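Local atomic coordinates of 3-methyladenine dna-glycosylase (Archaeoglobus fulgidus, PDB entry 2JHN), a protein that belongs to the HhH-GPD superfamily of base excision DNA repair proteins and pairs that helical domain with a TATA-box binding protein-like domain. Residues W35-I39 / L156-F161; L187-I191 / F215-G219; A208-L212 / A223-L227. The protein carries 1 engineered substitution. All coordinates share one frame; numbering follows the deposited sequence.

Interaction 1 (W35-I39 / L156-F161); sequences WRRAI and LKFYGF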
ATOM      1  N   TRP A  35       5.932 -11.411  -8.634  1.00 15.60           N
ATOM      2  CA  TRP A  35       4.797 -10.962  -7.829  1.00 14.74           C
ATOM      3  C   TRP A  35       3.497 -11.549  -8.376  1.00 14.32           C
ATOM      4  O   TRP A  35       3.303 -11.599  -9.603  1.00 14.42           O
ATOM      5  CB  TRP A  35       4.727  -9.428  -7.893  1.00 13.49           C
ATOM      6  CG  TRP A  35       3.478  -8.801  -7.304  1.00 14.54           C
ATOM      7  CD1 TRP A  35       3.297  -8.376  -6.022  1.00 13.81           C
ATOM      8  CD2 TRP A  35       2.256  -8.517  -7.998  1.00 12.97           C
ATOM      9  NE1 TRP A  35       2.032  -7.865  -5.867  1.00  9.68           N
ATOM     10  CE2 TRP A  35       1.370  -7.935  -7.059  1.00 10.32           C
ATOM     11  CE3 TRP A  35       1.810  -8.734  -9.312  1.00 13.42           C
ATOM     12  CZ2 TRP A  35       0.081  -7.526  -7.392  1.00 12.41           C
ATOM     13  CZ3 TRP A  35       0.499  -8.331  -9.650  1.00 13.68           C
ATOM     14  CH2 TRP A  35      -0.346  -7.727  -8.691  1.00 12.25           C
ATOM     15  N   ARG A  36       2.586 -11.953  -7.488  1.00 14.21           N
ATOM     16  CA  ARG A  36       1.267 -12.365  -7.945  1.00 14.45           C
ATOM     17  C   ARG A  36       0.156 -12.196  -6.928  1.00 14.16           C
ATOM     18  O   ARG A  36       0.392 -12.205  -5.711  1.00 14.30           O
ATOM     19  CB  ARG A  36       1.261 -13.833  -8.447  1.00 14.45           C
ATOM     20  CG  ARG A  36       1.338 -14.865  -7.366  1.00 15.29           C
ATOM     21  CD  ARG A  36       1.583 -16.276  -7.996  1.00 16.09           C
ATOM     22  NE  ARG A  36       1.292 -17.293  -6.999  1.00 20.32           N
ATOM     23  CZ  ARG A  36       2.188 -17.832  -6.178  1.00 22.38           C
ATOM     24  NH1 ARG A  36       3.472 -17.497  -6.244  1.00 23.08           N
ATOM     25  NH2 ARG A  36       1.795 -18.731  -5.289  1.00 25.31           N
ATOM     26  N   ARG A  37      -1.054 -12.044  -7.456  0.50 14.65           N
ATOM     27  CA  ARG A  37      -2.286 -12.066  -6.660  0.50 15.27           C
ATOM     28  C   ARG A  37      -3.488 -12.278  -7.548  0.50 15.54           C
ATOM     29  O   ARG A  37      -3.393 -12.190  -8.775  0.50 15.19           O
ATOM     30  CB  ARG A  37      -2.459 -10.789  -5.817  0.50 15.59           C
ATOM     31  CG  ARG A  37      -2.760  -9.530  -6.568  0.50 16.56           C
ATOM     32  CD  ARG A  37      -2.843  -8.357  -5.553  0.50 15.36           C
ATOM     33  NE  ARG A  37      -4.186  -8.178  -4.989  0.50 15.65           N
ATOM     34  CZ  ARG A  37      -4.464  -7.421  -3.921  0.50 16.14           C
ATOM     35  NH1 ARG A  37      -3.498  -6.777  -3.259  0.50 16.17           N
ATOM     36  NH2 ARG A  37      -5.712  -7.318  -3.501  0.50 14.88           N
ATOM     37  N   ALA A  38      -4.621 -12.568  -6.914  1.00 16.57           N
ATOM     38  CA  ALA A  38      -5.887 -12.640  -7.615  1.00 18.10           C
ATOM     39  C   ALA A  38      -6.489 -11.245  -7.480  1.00 19.91           C
ATOM     40  O   ALA A  38      -6.404 -10.612  -6.403  1.00 19.82           O
ATOM     41  CB  ALA A  38      -6.795 -13.681  -6.981  1.00 18.11           C
ATOM     42  N   ILE A  39      -7.043 -10.739  -8.573  1.00 20.84           N
ATOM     43  CA  ILE A  39      -7.791  -9.494  -8.507  1.00 23.61           C
ATOM     44  C   ILE A  39      -9.231  -9.754  -8.980  1.00 24.78           C
ATOM     45  O   ILE A  39      -9.474 -10.644  -9.806  1.00 24.41           O
ATOM     46  CB  ILE A  39      -7.099  -8.323  -9.266  1.00 22.65           C
ATOM     47  CG1 ILE A  39      -7.002  -8.621 -10.761  1.00 24.62           C
ATOM     48  CG2 ILE A  39      -5.699  -8.033  -8.668  1.00 23.80           C
ATOM     49  CD1 ILE A  39      -6.538  -7.448 -11.635  1.00 24.68           C
ATOM     50  N   LEU A 156      -0.172 -22.681 -10.237  1.00 33.52           N
ATOM     51  CA  LEU A 156       0.050 -21.729  -9.143  1.00 31.64           C
ATOM     52  C   LEU A 156      -1.224 -21.256  -8.480  1.00 30.12           C
ATOM     53  O   LEU A 156      -2.243 -21.098  -9.130  1.00 29.42           O
ATOM     54  CB  LEU A 156       0.812 -20.509  -9.663  1.00 31.67           C
ATOM     55  CG  LEU A 156       2.314 -20.697  -9.852  1.00 32.66           C
ATOM     56  CD1 LEU A 156       2.919 -19.483 -10.542  1.00 33.92           C
ATOM     57  CD2 LEU A 156       2.978 -20.959  -8.494  1.00 33.74           C
ATOM     58  N   LYS A 157      -1.150 -21.010  -7.176  1.00 28.92           N
ATOM     59  CA  LYS A 157      -2.292 -20.472  -6.461  1.00 27.45           C
ATOM     60  C   LYS A 157      -2.180 -18.936  -6.362  1.00 26.10           C
ATOM     61  O   LYS A 157      -1.123 -18.419  -6.001  1.00 25.91           O
ATOM     62  CB  LYS A 157      -2.390 -21.107  -5.079  1.00 28.69           C
ATOM     63  CG  LYS A 157      -2.704 -22.618  -5.109  1.00 29.78           C
ATOM     64  CD  LYS A 157      -2.592 -23.199  -3.715  1.00 32.48           C
ATOM     65  CE  LYS A 157      -2.553 -24.726  -3.735  1.00 35.41           C
ATOM     66  NZ  LYS A 157      -2.974 -25.230  -2.400  1.00 36.68           N
ATOM     67  N   PHE A 158      -3.259 -18.237  -6.707  1.00 23.49           N
ATOM     68  CA  PHE A 158      -3.332 -16.762  -6.617  1.00 22.08           C
ATOM     69  C   PHE A 158      -4.385 -16.365  -5.575  1.00 21.83           C
ATOM     70  O   PHE A 158      -5.541 -16.804  -5.653  1.00 21.59           O
ATOM     71  CB  PHE A 158      -3.719 -16.146  -7.966  1.00 21.30           C
ATOM     72  CG  PHE A 158      -2.720 -16.397  -9.065  1.00 22.42           C
ATOM     73  CD1 PHE A 158      -1.936 -15.350  -9.562  1.00 19.99           C
ATOM     74  CD2 PHE A 158      -2.569 -17.682  -9.627  1.00 21.94           C
ATOM     75  CE1 PHE A 158      -0.997 -15.575 -10.599  1.00 22.10           C
ATOM     76  CE2 PHE A 158      -1.636 -17.912 -10.645  1.00 21.78           C
ATOM     77  CZ  PHE A 158      -0.850 -16.851 -11.139  1.00 21.87           C
ATOM     78  N   TYR A 159      -4.004 -15.503  -4.633  1.00 20.52           N
ATOM     79  CA  TYR A 159      -4.886 -15.143  -3.520  1.00 19.88           C
ATOM     80  C   TYR A 159      -5.357 -13.692  -3.668  1.00 18.82           C
ATOM     81  O   TYR A 159      -4.589 -12.833  -4.120  1.00 16.85           O
ATOM     82  CB  TYR A 159      -4.155 -15.361  -2.184  1.00 21.39           C
ATOM     83  CG  TYR A 159      -3.539 -16.757  -2.046  1.00 23.11           C
ATOM     84  CD1 TYR A 159      -4.224 -17.796  -1.402  1.00 25.27           C
ATOM     85  CD2 TYR A 159      -2.280 -17.030  -2.577  1.00 23.34           C
ATOM     86  CE1 TYR A 159      -3.642 -19.099  -1.292  1.00 24.13           C
ATOM     87  CE2 TYR A 159      -1.697 -18.298  -2.474  1.00 26.04           C
ATOM     88  CZ  TYR A 159      -2.376 -19.321  -1.827  1.00 25.50           C
ATOM     89  OH  TYR A 159      -1.743 -20.567  -1.755  1.00 27.42           O
ATOM     90  N   GLY A 160      -6.620 -13.436  -3.311  1.00 17.94           N
ATOM     91  CA  GLY A 160      -7.186 -12.069  -3.325  1.00 16.93           C
ATOM     92  C   GLY A 160      -7.640 -11.606  -1.944  1.00 15.95           C
ATOM     93  O   GLY A 160      -7.922 -12.424  -1.063  1.00 16.48           O
ATOM     94  N   PHE A 161      -7.713 -10.287  -1.726  1.00 15.54           N
ATOM     95  CA  PHE A 161      -8.276  -9.784  -0.490  1.00 14.96           C
ATOM     96  C   PHE A 161      -9.807 -10.022  -0.496  1.00 14.45           C
ATOM     97  O   PHE A 161     -10.436  -9.866  -1.526  1.00 15.99           O
ATOM     98  CB  PHE A 161      -7.981  -8.282  -0.283  1.00 14.92           C
ATOM     99  CG  PHE A 161      -8.195  -7.837   1.138  1.00 13.23           C
ATOM    100  CD1 PHE A 161      -7.222  -8.087   2.111  1.00 11.70           C
ATOM    101  CD2 PHE A 161      -9.401  -7.224   1.527  1.00 13.53           C
ATOM    102  CE1 PHE A 161      -7.435  -7.715   3.426  1.00 12.51           C
ATOM    103  CE2 PHE A 161      -9.620  -6.858   2.856  1.00 13.32           C
ATOM    104  CZ  PHE A 161      -8.642  -7.092   3.800  1.00 15.00           C
TER
HETATM  105  O   HOH W   1      -1.244 -14.236  -4.351  1.00 15.77           O
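Arg36 reaches across to Phe158 and Lys157 and carries much of this contact. Its CG sits between the backbone N and the carbonyl carbon (chi1 74°), and from there the chain runs extended to NE. This brings Arg36 CD over one face of the Phe158 ring, 4.0 Å from the ring centroid in a CH-pi contact, while CB and CG run past its CD1-CE1 side. Arg36 CB approaches Phe158 CE1 to 3.6 Å. The guanidinium stands nearly upright to the ring plane, too far out for more than a weak cation-pi attraction. Its NE edge meets a single acceptor: Arg36 NE donates to Lys157 O at 2.8 Å, and Arg36 NH2 to the same Lys157 O at 3.0 Å. The oxygen lies in the guanidinium plane. This two-nitrogen grip fixes the rotation of the group. Leu156 CD2 covers one guanidinium face, over its centre, 4.0 Å from Arg36 CZ. On the third nitrogen, Arg36 NH1 has a salt bridge with Glu31.

The backbones meet farther along. Ala38 N donates to Tyr159 O at 2.8 Å in a nearly straight bond, with the nitrogen well above the carbonyl plane. The Ala38 methyl rests near Phe158 CB. A water accepts from Tyr159 N and donates to Arg36 O, a second backbone link. Arg37 sets off the other way, yet its CB lies 3.4 Å from Tyr159 O, and its NH2 forms a salt bridge with Glu120.

The strands cross at 61° and do not pair as one sheet. Strand 34-41 belongs to the five-stranded antiparallel sheet of the TATA-box binding protein-like region, between strands 44-54 and 29-31. Strand 156-159 pairs with strand 150-153 as a hairpin of the HhH-GPD region, so the contact joins the two regions.

Interaction 2 (L187-I191 / F215-G219); sequences LIVEI and FKGIG. With NA (sodium ion), chain E.
Leu187 and Phe215 bury the most surface where helix 182-192 packs on the hairpin of a helix-hairpin-helix motif, the element typical of the HhH-GPD family. Residues 215-219 form the loop between helices 205-213 and 220-229. A type II turn runs from Phe215 to Ile218.

Leu187 has CG anti to its N (chi1 -173°), which sends both methyls into the turn. Leu187 CD1 lies 3.6 Å from Lys216 O and also near Phe215 CB. The other methyl, Leu187 CD2, rests 3.8 Å from Ile218 CG1. Gly217 lies close beside it, with a positive phi of 116°, as the third residue of the turn.

The Phe215 ring presents one face to Ile191. Ile191 CD1 stands 3.5 Å from the centroid of the Phe215 ring, almost on the ring normal, a well-centred CH-pi contact. At the ring edge Glu190 runs alongside, pointing the other way. Glu190 OE2 comes to 3.4 Å from Phe215 CD1.

Glu190 is extended, and its other oxygen, OE1, forms a salt bridge with Lys216 NZ at 3.5 Å. The lysine chain bends at its last torsion to bring NZ there. The same NZ also pairs with a bound MES molecule, probably from the crystallisation liquor.

The outer side of the loop holds a sodium ion, bound by Phe215 O, Ile218 O, Thr213 O and two waters. One of those waters, 2.5 Å from the sodium, also accepts a hydrogen bond from Gly217 N at 2.8 Å.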
ATOM      1  N   LEU A 187     -15.790  -2.691  13.159  1.00 20.61           N
ATOM      2  CA  LEU A 187     -15.603  -1.557  12.260  1.00 19.51           C
ATOM      3  C   LEU A 187     -15.452  -2.013  10.786  1.00 18.55           C
ATOM      4  O   LEU A 187     -16.028  -1.407   9.882  1.00 17.84           O
ATOM      5  CB  LEU A 187     -14.412  -0.726  12.731  1.00 20.36           C
ATOM      6  CG  LEU A 187     -14.122   0.612  12.040  1.00 21.12           C
ATOM      7  CD1 LEU A 187     -15.368   1.507  12.001  1.00 21.16           C
ATOM      8  CD2 LEU A 187     -12.936   1.301  12.717  1.00 20.24           C
ATOM      9  N   ILE A 188     -14.687  -3.079  10.562  1.00 17.32           N
ATOM     10  CA  ILE A 188     -14.507  -3.629   9.211  1.00 18.07           C
ATOM     11  C   ILE A 188     -15.852  -4.088   8.631  1.00 18.20           C
ATOM     12  O   ILE A 188     -16.191  -3.781   7.493  1.00 18.32           O
ATOM     13  CB  ILE A 188     -13.404  -4.719   9.180  1.00 16.84           C
ATOM     14  CG1 ILE A 188     -12.038  -4.054   9.462  1.00 18.19           C
ATOM     15  CG2 ILE A 188     -13.429  -5.481   7.825  1.00 16.47           C
ATOM     16  CD1 ILE A 188     -10.894  -5.003   9.682  1.00 15.97           C
ATOM     17  N   VAL A 189     -16.652  -4.786   9.438  1.00 19.17           N
ATOM     18  CA  VAL A 189     -17.983  -5.183   8.981  1.00 18.94           C
ATOM     19  C   VAL A 189     -18.819  -3.933   8.631  1.00 18.54           C
ATOM     20  O   VAL A 189     -19.468  -3.874   7.588  1.00 18.29           O
ATOM     21  CB  VAL A 189     -18.674  -6.125  10.004  1.00 19.65           C
ATOM     22  CG1 VAL A 189     -20.160  -6.322   9.653  1.00 20.55           C
ATOM     23  CG2 VAL A 189     -17.948  -7.473  10.057  1.00 20.70           C
ATOM     24  N   GLU A 190     -18.738  -2.908   9.472  1.00 18.98           N
ATOM     25  CA  GLU A 190     -19.408  -1.625   9.228  1.00 19.34           C
ATOM     26  C   GLU A 190     -19.049  -1.014   7.852  1.00 18.48           C
ATOM     27  O   GLU A 190     -19.920  -0.644   7.054  1.00 17.60           O
ATOM     28  CB  GLU A 190     -19.072  -0.653  10.369  1.00 19.44           C
ATOM     29  CG  GLU A 190     -20.010   0.536  10.487  1.00 22.10           C
ATOM     30  CD  GLU A 190     -19.638   1.519  11.624  1.00 22.51           C
ATOM     31  OE1 GLU A 190     -18.992   1.122  12.629  1.00 28.05           O
ATOM     32  OE2 GLU A 190     -20.040   2.701  11.512  1.00 28.96           O
ATOM     33  N   ILE A 191     -17.752  -0.960   7.570  1.00 17.02           N
ATOM     34  CA  ILE A 191     -17.256  -0.460   6.300  1.00 16.49           C
ATOM     35  C   ILE A 191     -17.737  -1.333   5.131  1.00 15.60           C
ATOM     36  O   ILE A 191     -18.099  -0.820   4.063  1.00 15.30           O
ATOM     37  CB  ILE A 191     -15.700  -0.335   6.336  1.00 16.37           C
ATOM     38  CG1 ILE A 191     -15.240   0.697   7.409  1.00 16.71           C
ATOM     39  CG2 ILE A 191     -15.142  -0.071   4.940  1.00 16.51           C
ATOM     40  CD1 ILE A 191     -15.536   2.136   7.061  1.00 19.06           C
ATOM     41  N   PHE A 215     -16.706   7.650  10.711  1.00 16.65           N
ATOM     42  CA  PHE A 215     -16.861   6.359  11.373  1.00 16.96           C
ATOM     43  C   PHE A 215     -16.220   6.391  12.761  1.00 18.07           C
ATOM     44  O   PHE A 215     -15.102   6.869  12.921  1.00 16.77           O
ATOM     45  CB  PHE A 215     -16.244   5.243  10.510  1.00 17.18           C
ATOM     46  CG  PHE A 215     -16.973   5.018   9.211  1.00 17.57           C
ATOM     47  CD1 PHE A 215     -17.981   4.053   9.115  1.00 17.47           C
ATOM     48  CD2 PHE A 215     -16.663   5.773   8.085  1.00 15.69           C
ATOM     49  CE1 PHE A 215     -18.661   3.853   7.912  1.00 19.27           C
ATOM     50  CE2 PHE A 215     -17.342   5.562   6.862  1.00 18.27           C
ATOM     51  CZ  PHE A 215     -18.335   4.613   6.788  1.00 19.58           C
ATOM     52  N   LYS A 216     -16.929   5.890  13.776  1.00 18.92           N
ATOM     53  CA  LYS A 216     -16.350   5.846  15.122  1.00 20.36           C
ATOM     54  C   LYS A 216     -15.249   4.786  15.177  1.00 19.62           C
ATOM     55  O   LYS A 216     -15.497   3.587  14.974  1.00 20.76           O
ATOM     56  CB  LYS A 216     -17.430   5.607  16.186  1.00 20.50           C
ATOM     57  CG  LYS A 216     -18.084   4.241  16.099  1.00 23.26           C
ATOM     58  CD  LYS A 216     -19.410   4.142  16.896  1.00 24.79           C
ATOM     59  CE  LYS A 216     -20.073   2.793  16.655  1.00 28.45           C
ATOM     60  NZ  LYS A 216     -20.684   2.706  15.300  1.00 31.95           N
ATOM     61  N   GLY A 217     -14.025   5.240  15.418  1.00 18.05           N
ATOM     62  CA  GLY A 217     -12.884   4.340  15.519  1.00 17.60           C
ATOM     63  C   GLY A 217     -11.881   4.617  14.406  1.00 16.44           C
ATOM     64  O   GLY A 217     -10.781   4.037  14.386  1.00 16.14           O
ATOM     65  N   ILE A 218     -12.278   5.490  13.484  1.00 15.24           N
ATOM     66  CA  ILE A 218     -11.352   6.020  12.469  1.00 14.22           C
ATOM     67  C   ILE A 218     -11.048   7.475  12.831  1.00 13.65           C
ATOM     68  O   ILE A 218     -11.921   8.329  12.721  1.00 13.98           O
ATOM     69  CB  ILE A 218     -11.900   5.931  11.047  1.00 14.07           C
ATOM     70  CG1 ILE A 218     -12.221   4.461  10.683  1.00 15.02           C
ATOM     71  CG2 ILE A 218     -10.885   6.546  10.060  1.00 13.46           C
ATOM     72  CD1 ILE A 218     -12.635   4.210   9.232  1.00 14.93           C
ATOM     73  N   GLY A 219      -9.810   7.739  13.228  1.00 12.78           N
ATOM     74  CA  GLY A 219      -9.392   9.115  13.544  1.00 12.37           C
ATOM     75  C   GLY A 219      -8.421   9.665  12.504  1.00 13.11           C
ATOM     76  O   GLY A 219      -8.327   9.129  11.359  1.00 12.33           O
TER
HETATM   77 NA    NA E1298     -14.058   8.920  13.750  1.00 18.75          NA
HETATM   78  O   HOH W   2     -13.439   7.944  15.910  1.00 17.01           O
HETATM   79  O   HOH W   3     -13.079  11.056  14.674  1.00 19.18           O

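Interaction 3 (A208-L212 / A223-L227); sequences AYEYL and AELVL
Ala223 fits its methyl into the hollow between Tyr209 and Leu212. Ala223 CB lies 3.8 Å from Tyr209 CE1 and 3.9 Å from Leu212 CB. Here the backbones come nearest, with the CA atoms of Leu212 and Ala223 5.7 Å apart. The segment axes come within 9.7 Å, with 130° between their N-to-C directions.

Leu227 fills the next hollow. Its two methyls fork over the 208-209 step: Leu227 CD2 meets Ala208 CB at 3.8 Å, and Leu227 CD1 meets Tyr209 CB at 4.0 Å, near the edge of the ring. In return Leu212 CD1 settles on Val226 CG1, 3.8 Å away, close to the Ala223 carbonyl and with Leu227 more distant.

Tyr209 closes one flank. A chi1 of -177° turns its ring away from its own backbone N and across to Ala223 CB and Glu224 CG. The Glu224 carboxylate itself turns to Arg220 and Arg263.

The packing is apolar and buried. It joins helices 205-213 and 220-229, the two arms of the helix-hairpin-helix motif. Helix 118-127 lies against both, its Ile122 touching Leu212 and Val226.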
ATOM      1  N   ALA A 208     -13.180  13.268   1.463  1.00 14.53           N
ATOM      2  CA  ALA A 208     -12.783  11.893   1.802  1.00 13.01           C
ATOM      3  C   ALA A 208     -12.355  11.809   3.273  1.00 12.57           C
ATOM      4  O   ALA A 208     -12.738  10.869   3.959  1.00 12.28           O
ATOM      5  CB  ALA A 208     -11.699  11.401   0.854  1.00 13.29           C
ATOM      6  N   TYR A 209     -11.602  12.805   3.758  1.00 12.05           N
ATOM      7  CA  TYR A 209     -11.204  12.861   5.177  1.00 13.21           C
ATOM      8  C   TYR A 209     -12.420  12.880   6.110  1.00 13.09           C
ATOM      9  O   TYR A 209     -12.468  12.159   7.103  1.00 12.47           O
ATOM     10  CB  TYR A 209     -10.308  14.094   5.461  1.00 13.25           C
ATOM     11  CG  TYR A 209      -9.830  14.127   6.893  1.00 14.06           C
ATOM     12  CD1 TYR A 209      -8.691  13.419   7.285  1.00 13.63           C
ATOM     13  CD2 TYR A 209     -10.540  14.841   7.887  1.00 13.68           C
ATOM     14  CE1 TYR A 209      -8.246  13.434   8.642  1.00 11.04           C
ATOM     15  CE2 TYR A 209     -10.096  14.854   9.226  1.00 15.10           C
ATOM     16  CZ  TYR A 209      -8.954  14.148   9.596  1.00 12.29           C
ATOM     17  OH  TYR A 209      -8.526  14.160  10.927  1.00 13.05           O
ATOM     18  N   GLU A 210     -13.415  13.697   5.787  0.50 14.05           N
ATOM     19  CA  GLU A 210     -14.601  13.792   6.642  0.50 14.31           C
ATOM     20  C   GLU A 210     -15.452  12.525   6.579  0.50 13.93           C
ATOM     21  O   GLU A 210     -16.064  12.144   7.567  0.50 14.36           O
ATOM     22  CB  GLU A 210     -15.433  15.033   6.297  0.50 14.70           C
ATOM     23  CG  GLU A 210     -14.781  16.340   6.711  0.50 17.27           C
ATOM     24  CD  GLU A 210     -14.626  16.481   8.227  0.50 20.17           C
ATOM     25  OE1 GLU A 210     -15.578  16.127   8.962  0.50 22.47           O
ATOM     26  OE2 GLU A 210     -13.563  16.962   8.680  0.50 21.09           O
ATOM     27  N   TYR A 211     -15.470  11.856   5.430  1.00 14.01           N
ATOM     28  CA  TYR A 211     -16.162  10.580   5.331  1.00 14.03           C
ATOM     29  C   TYR A 211     -15.479   9.517   6.200  1.00 13.14           C
ATOM     30  O   TYR A 211     -16.133   8.856   7.029  1.00 12.74           O
ATOM     31  CB  TYR A 211     -16.275  10.133   3.884  1.00 14.36           C
ATOM     32  CG  TYR A 211     -16.838   8.738   3.706  1.00 15.21           C
ATOM     33  CD1 TYR A 211     -18.207   8.496   3.826  1.00 14.60           C
ATOM     34  CD2 TYR A 211     -15.991   7.660   3.413  1.00 16.65           C
ATOM     35  CE1 TYR A 211     -18.733   7.190   3.662  1.00 14.80           C
ATOM     36  CE2 TYR A 211     -16.478   6.371   3.243  1.00 15.92           C
ATOM     37  CZ  TYR A 211     -17.863   6.143   3.372  1.00 17.67           C
ATOM     38  OH  TYR A 211     -18.354   4.877   3.175  1.00 16.33           O
ATOM     39  N   LEU A 212     -14.163   9.380   6.044  1.00 11.79           N
ATOM     40  CA  LEU A 212     -13.439   8.351   6.807  1.00 11.57           C
ATOM     41  C   LEU A 212     -13.586   8.581   8.312  1.00 12.35           C
ATOM     42  O   LEU A 212     -13.937   7.670   9.041  1.00 12.61           O
ATOM     43  CB  LEU A 212     -11.959   8.283   6.386  1.00 11.50           C
ATOM     44  CG  LEU A 212     -11.813   7.768   4.945  1.00  9.89           C
ATOM     45  CD1 LEU A 212     -10.431   8.138   4.415  1.00 10.29           C
ATOM     46  CD2 LEU A 212     -12.034   6.253   4.941  1.00 11.53           C
ATOM     47  N   ALA A 223      -7.222   7.937   8.895  1.00  9.08           N
ATOM     48  CA  ALA A 223      -7.828   8.586   7.721  1.00  9.90           C
ATOM     49  C   ALA A 223      -6.705   9.091   6.776  1.00  9.91           C
ATOM     50  O   ALA A 223      -6.751   8.872   5.538  1.00  9.91           O
ATOM     51  CB  ALA A 223      -8.803   9.727   8.150  1.00 10.20           C
ATOM     52  N   GLU A 224      -5.695   9.737   7.355  1.00  9.65           N
ATOM     53  CA  GLU A 224      -4.561  10.245   6.549  1.00 10.59           C
ATOM     54  C   GLU A 224      -3.730   9.125   5.935  1.00  9.59           C
ATOM     55  O   GLU A 224      -3.274   9.260   4.781  1.00 10.32           O
ATOM     56  CB  GLU A 224      -3.686  11.230   7.329  1.00  9.90           C
ATOM     57  CG  GLU A 224      -4.466  12.498   7.730  1.00 11.06           C
ATOM     58  CD  GLU A 224      -3.625  13.525   8.448  1.00 13.73           C
ATOM     59  OE1 GLU A 224      -2.522  13.165   8.952  1.00 14.37           O
ATOM     60  OE2 GLU A 224      -4.079  14.708   8.472  1.00 14.26           O
ATOM     61  N   LEU A 225      -3.534   8.043   6.673  1.00 10.48           N
ATOM     62  CA  LEU A 225      -2.848   6.855   6.113  1.00 10.82           C
ATOM     63  C   LEU A 225      -3.648   6.295   4.911  1.00 10.25           C
ATOM     64  O   LEU A 225      -3.092   6.065   3.834  1.00 10.21           O
ATOM     65  CB  LEU A 225      -2.655   5.786   7.195  1.00 10.93           C
ATOM     66  CG  LEU A 225      -1.738   4.608   6.919  1.00 12.11           C
ATOM     67  CD1 LEU A 225      -0.303   5.159   6.738  1.00 13.97           C
ATOM     68  CD2 LEU A 225      -1.826   3.660   8.144  1.00 13.18           C
ATOM     69  N   VAL A 226      -4.958   6.140   5.074  1.00  9.88           N
ATOM     70  CA  VAL A 226      -5.817   5.669   3.946  1.00  9.23           C
ATOM     71  C   VAL A 226      -5.689   6.598   2.753  1.00  9.22           C
ATOM     72  O   VAL A 226      -5.466   6.141   1.628  1.00  7.92           O
ATOM     73  CB  VAL A 226      -7.285   5.520   4.370  1.00  8.79           C
ATOM     74  CG1 VAL A 226      -8.225   5.382   3.127  1.00  9.64           C
ATOM     75  CG2 VAL A 226      -7.436   4.309   5.323  1.00  9.74           C
ATOM     76  N   LEU A 227      -5.829   7.904   2.997  1.00  8.97           N
ATOM     77  CA  LEU A 227      -5.772   8.892   1.945  1.00 10.50           C
ATOM     78  C   LEU A 227      -4.489   8.754   1.099  1.00 10.11           C
ATOM     79  O   LEU A 227      -4.541   8.788  -0.120  1.00 10.65           O
ATOM     80  CB  LEU A 227      -5.877  10.310   2.528  1.00  9.05           C
ATOM     81  CG  LEU A 227      -7.363  10.726   2.734  1.00 12.40           C
ATOM     82  CD1 LEU A 227      -7.474  11.849   3.734  1.00 14.33           C
ATOM     83  CD2 LEU A 227      -7.928  11.176   1.392  1.00 15.74           C
TER

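Overall arrangement
Interactions 2 and 3 share one motif. Interaction 3 packs its two helices together, and interaction 2 sets the loop between them against helix 182-192. The two touch directly, through Ile218 on Leu212 and Ala223, and their centres are 11 Å apart. Interaction 1 stands apart, its centre about 27 Å from the centres of both, and joins two regions of different fold. Chemistry follows place. Interaction 3 is buried and apolar. Interaction 2 is partly buried, with an apolar inner side, a salt bridge toward the surface and a sodium ion on its far side. Interaction 1 is also buried, yet it relies on an arginine, backbone hydrogen bonding and a bridging water.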